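Local coordinates for protein type II restriction enzyme SfiI (PDB 2EZV) that recognises the double-stranded DNA sequence 5'-GGCCN(5)GGCC-3' and cleaves within it, leaving fragments with terminal 5'-phosphates, at residues Asp100-Thr105 / Ser158-Phe163. Numbering follows the deposited sequence.
Sequences DAKAST and SIFVHF. With CA (calcium ion), chain F; nucleotides of chain A.
D100-S104 runs parallel to S158-F163, the axes 4.6 Å apart and inclined at 20°, with D100 beside F160, A101 beside V161, K102 beside H162 and A103 beside F163. The hydrogen bonds alternate in the parallel manner: V161 N gives to D100 O, K102 N to V161 O, F163 N to K102 O (2.7 Å) and S104 N to F163 O. On the face that carries D100 and K102, the F160 ring serves both. Its CE2 lies 3.6 Å from D100 CB, while K102 CE comes up at the ring edge, 4.0 Å from CE2. The D100 carboxylate is turned 58° from the ring plane, and with CG anti to the backbone N (chi1 -157°) it leads away from the ring toward the calcium ion, leaving CB as the part that touches F160. The K102 chain bends at chi2 and runs alongside F160, and its NZ meets D100 OD1 at 3.2 Å in a salt bridge and also hydrogen-bonds Q116 OE1. With an alanine in place of F160, D100 CB and K102 CE would lose the ring they share, and the lysine chain would probably be less firmly steered toward the D100 carboxylate. Further along, H162 NE2 lies 3.3 Å from S104 CB, whereas S104 OG bonds to E106 N. On the other face, the F163 ring meets K102 O edge-on and in plane, with A101 CB nearby, and packs against helix 49-62. D100 OD1 (2.6 Å) and A101 O hold the calcium ion together with D79, and A103 N donates to OP1 of DG14 in chain A. D79, followed by D100 and K102 of the D-A-K sequence on a central sheet facing the DNA backbone, makes up the signature of the PD-(D/E)XK nuclease core, with the A101 carbonyl completing the protein's grip on the metal.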
loop_
_atom_site.group_PDB
_atom_site.type_symbol
_atom_site.label_atom_id
_atom_site.label_comp_id
_atom_site.label_asym_id
_atom_site.label_seq_id
_atom_site.Cartn_x
_atom_site.Cartn_y
_atom_site.Cartn_z
ATOM N N ASP D 100 14.421 -8.445 14.063
ATOM C CA ASP D 100 15.464 -9.248 13.480
ATOM C C ASP D 100 15.059 -10.699 13.423
ATOM O O ASP D 100 14.562 -11.246 14.407
ATOM C CB ASP D 100 16.733 -9.081 14.298
ATOM C CG ASP D 100 17.964 -9.403 13.506
ATOM O OD1 ASP D 100 18.533 -10.501 13.718
ATOM O OD2 ASP D 100 18.344 -8.555 12.657
ATOM N N ALA D 101 15.274 -11.315 12.266
ATOM C CA ALA D 101 14.931 -12.715 12.061
ATOM C C ALA D 101 16.139 -13.626 12.311
ATOM O O ALA D 101 17.265 -13.306 11.923
ATOM C CB ALA D 101 14.400 -12.912 10.641
ATOM N N LYS D 102 15.889 -14.757 12.967
ATOM C CA LYS D 102 16.928 -15.735 13.289
ATOM C C LYS D 102 16.412 -17.120 12.936
ATOM O O LYS D 102 15.212 -17.387 13.028
ATOM C CB LYS D 102 17.251 -15.742 14.792
ATOM C CG LYS D 102 17.655 -14.421 15.408
ATOM C CD LYS D 102 19.013 -13.958 14.921
ATOM C CE LYS D 102 19.462 -12.721 15.691
ATOM N NZ LYS D 102 20.794 -12.220 15.238
ATOM N N ALA D 103 17.323 -17.994 12.537
ATOM C CA ALA D 103 16.971 -19.365 12.213
ATOM C C ALA D 103 17.867 -20.189 13.113
ATOM O O ALA D 103 19.069 -19.949 13.176
ATOM C CB ALA D 103 17.264 -19.658 10.767
ATOM N N SER D 104 17.295 -21.150 13.822
ATOM C CA SER D 104 18.089 -21.959 14.724
ATOM C C SER D 104 17.491 -23.324 14.953
ATOM O O SER D 104 16.288 -23.525 14.787
ATOM C CB SER D 104 18.250 -21.243 16.070
ATOM O OG SER D 104 18.778 -22.111 17.061
ATOM N N THR D 105 18.359 -24.256 15.330
ATOM C CA THR D 105 17.974 -25.624 15.625
ATOM C C THR D 105 17.766 -25.751 17.133
ATOM O O THR D 105 17.434 -26.826 17.627
ATOM C CB THR D 105 19.070 -26.610 15.195
ATOM O OG1 THR D 105 20.319 -26.213 15.780
ATOM C CG2 THR D 105 19.201 -26.627 13.672
ATOM N N SER D 158 12.639 -2.893 19.844
ATOM C CA SER D 158 13.359 -4.069 19.368
ATOM C C SER D 158 12.614 -5.385 19.464
ATOM O O SER D 158 12.143 -5.774 20.538
ATOM C CB SER D 158 14.684 -4.184 20.115
ATOM O OG SER D 158 15.434 -2.992 19.964
ATOM N N ILE D 159 12.551 -6.087 18.337
ATOM C CA ILE D 159 11.858 -7.364 18.273
ATOM C C ILE D 159 12.631 -8.459 17.532
ATOM O O ILE D 159 13.305 -8.197 16.538
ATOM C CB ILE D 159 10.488 -7.163 17.617
ATOM C CG1 ILE D 159 9.698 -6.167 18.470
ATOM C CG2 ILE D 159 9.737 -8.503 17.498
ATOM C CD1 ILE D 159 8.477 -5.630 17.815
ATOM N N PHE D 160 12.520 -9.686 18.024
ATOM C CA PHE D 160 13.201 -10.819 17.412
ATOM C C PHE D 160 12.275 -11.986 17.104
ATOM O O PHE D 160 11.551 -12.471 17.978
ATOM C CB PHE D 160 14.338 -11.308 18.308
ATOM C CG PHE D 160 15.489 -10.352 18.394
ATOM C CD1 PHE D 160 15.412 -9.218 19.192
ATOM C CD2 PHE D 160 16.644 -10.575 17.654
ATOM C CE1 PHE D 160 16.469 -8.319 19.249
ATOM C CE2 PHE D 160 17.706 -9.686 17.703
ATOM C CZ PHE D 160 17.620 -8.553 18.502
ATOM N N VAL D 161 12.301 -12.425 15.850
ATOM C CA VAL D 161 11.485 -13.551 15.411
ATOM C C VAL D 161 12.492 -14.684 15.242
ATOM O O VAL D 161 13.389 -14.609 14.406
ATOM C CB VAL D 161 10.792 -13.236 14.078
ATOM C CG1 VAL D 161 9.749 -14.259 13.782
ATOM C CG2 VAL D 161 10.163 -11.866 14.144
ATOM N N HIS D 162 12.340 -15.721 16.056
ATOM C CA HIS D 162 13.254 -16.861 16.078
ATOM C C HIS D 162 12.626 -18.134 15.513
ATOM O O HIS D 162 11.769 -18.764 16.141
ATOM C CB HIS D 162 13.708 -17.065 17.526
ATOM C CG HIS D 162 14.668 -18.190 17.725
ATOM N ND1 HIS D 162 14.297 -19.513 17.628
ATOM C CD2 HIS D 162 15.978 -18.188 18.067
ATOM C CE1 HIS D 162 15.336 -20.280 17.905
ATOM N NE2 HIS D 162 16.368 -19.500 18.176
ATOM N N PHE D 163 13.061 -18.509 14.316
ATOM C CA PHE D 163 12.540 -19.699 13.668
ATOM C C PHE D 163 13.279 -20.956 14.131
ATOM O O PHE D 163 14.399 -21.227 13.704
ATOM C CB PHE D 163 12.638 -19.545 12.145
ATOM C CG PHE D 163 11.849 -18.384 11.601
ATOM C CD1 PHE D 163 12.251 -17.072 11.850
ATOM C CD2 PHE D 163 10.689 -18.598 10.866
ATOM C CE1 PHE D 163 11.507 -15.996 11.378
ATOM C CE2 PHE D 163 9.939 -17.525 10.390
ATOM C CZ PHE D 163 10.349 -16.222 10.648
HETATM CA CA CA F . 19.229 -11.404 11.422
ATOM P P DG A 14 20.925 -16.981 11.736
ATOM O OP1 DG A 14 19.627 -17.060 11.013
ATOM O OP2 DG A 14 21.079 -16.044 12.879
ATOM O "O5'" DG A 14 21.267 -18.436 12.266
ATOM C "C5'" DG A 14 22.574 -18.714 12.723
ATOM C "C4'" DG A 14 23.000 -20.095 12.297
ATOM O "O4'" DG A 14 24.434 -20.079 12.185
ATOM C "C3'" DG A 14 22.675 -21.178 13.320
ATOM O "O3'" DG A 14 22.612 -22.443 12.663
ATOM C "C2'" DG A 14 23.880 -21.120 14.234
ATOM C "C1'" DG A 14 25.006 -20.792 13.263
ATOM N N9 DG A 14 26.066 -19.965 13.821
ATOM C C8 DG A 14 25.976 -18.672 14.284
ATOM N N7 DG A 14 27.109 -18.217 14.745
ATOM C C5 DG A 14 27.997 -19.271 14.568
ATOM C C6 DG A 14 29.371 -19.378 14.883
ATOM O O6 DG A 14 30.110 -18.534 15.402
ATOM N N1 DG A 14 29.880 -20.626 14.531
ATOM C C2 DG A 14 29.154 -21.643 13.951
ATOM N N2 DG A 14 29.812 -22.778 13.680
ATOM N N3 DG A 14 27.876 -21.553 13.656
ATOM C C4 DG A 14 27.365 -20.350 13.991
ATOM P P DG A 15 21.860 -23.679 13.360
ATOM O OP1 DG A 15 20.645 -23.946 12.547
ATOM O OP2 DG A 15 21.728 -23.422 14.815
ATOM O "O5'" DG A 15 22.868 -24.897 13.144
ATOM C "C5'" DG A 15 23.373 -25.201 11.842
ATOM C "C4'" DG A 15 24.556 -26.142 11.922
ATOM O "O4'" DG A 15 25.671 -25.476 12.573
ATOM C "C3'" DG A 15 24.277 -27.377 12.775
ATOM O "O3'" DG A 15 25.078 -28.481 12.320
ATOM C "C2'" DG A 15 24.689 -26.917 14.163
ATOM C "C1'" DG A 15 25.898 -26.047 13.860
ATOM N N9 DG A 15 26.144 -24.963 14.809
ATOM C C8 DG A 15 25.239 -24.024 15.233
ATOM N N7 DG A 15 25.744 -23.170 16.080
ATOM C C5 DG A 15 27.063 -23.571 16.230
ATOM C C6 DG A 15 28.107 -23.024 17.029
ATOM O O6 DG A 15 28.072 -22.043 17.781
ATOM N N1 DG A 15 29.289 -23.740 16.888
ATOM C C2 DG A 15 29.453 -24.839 16.085
ATOM N N2 DG A 15 30.681 -25.384 16.092
ATOM N N3 DG A 15 28.490 -25.362 15.334
ATOM C C4 DG A 15 27.329 -24.680 15.455
#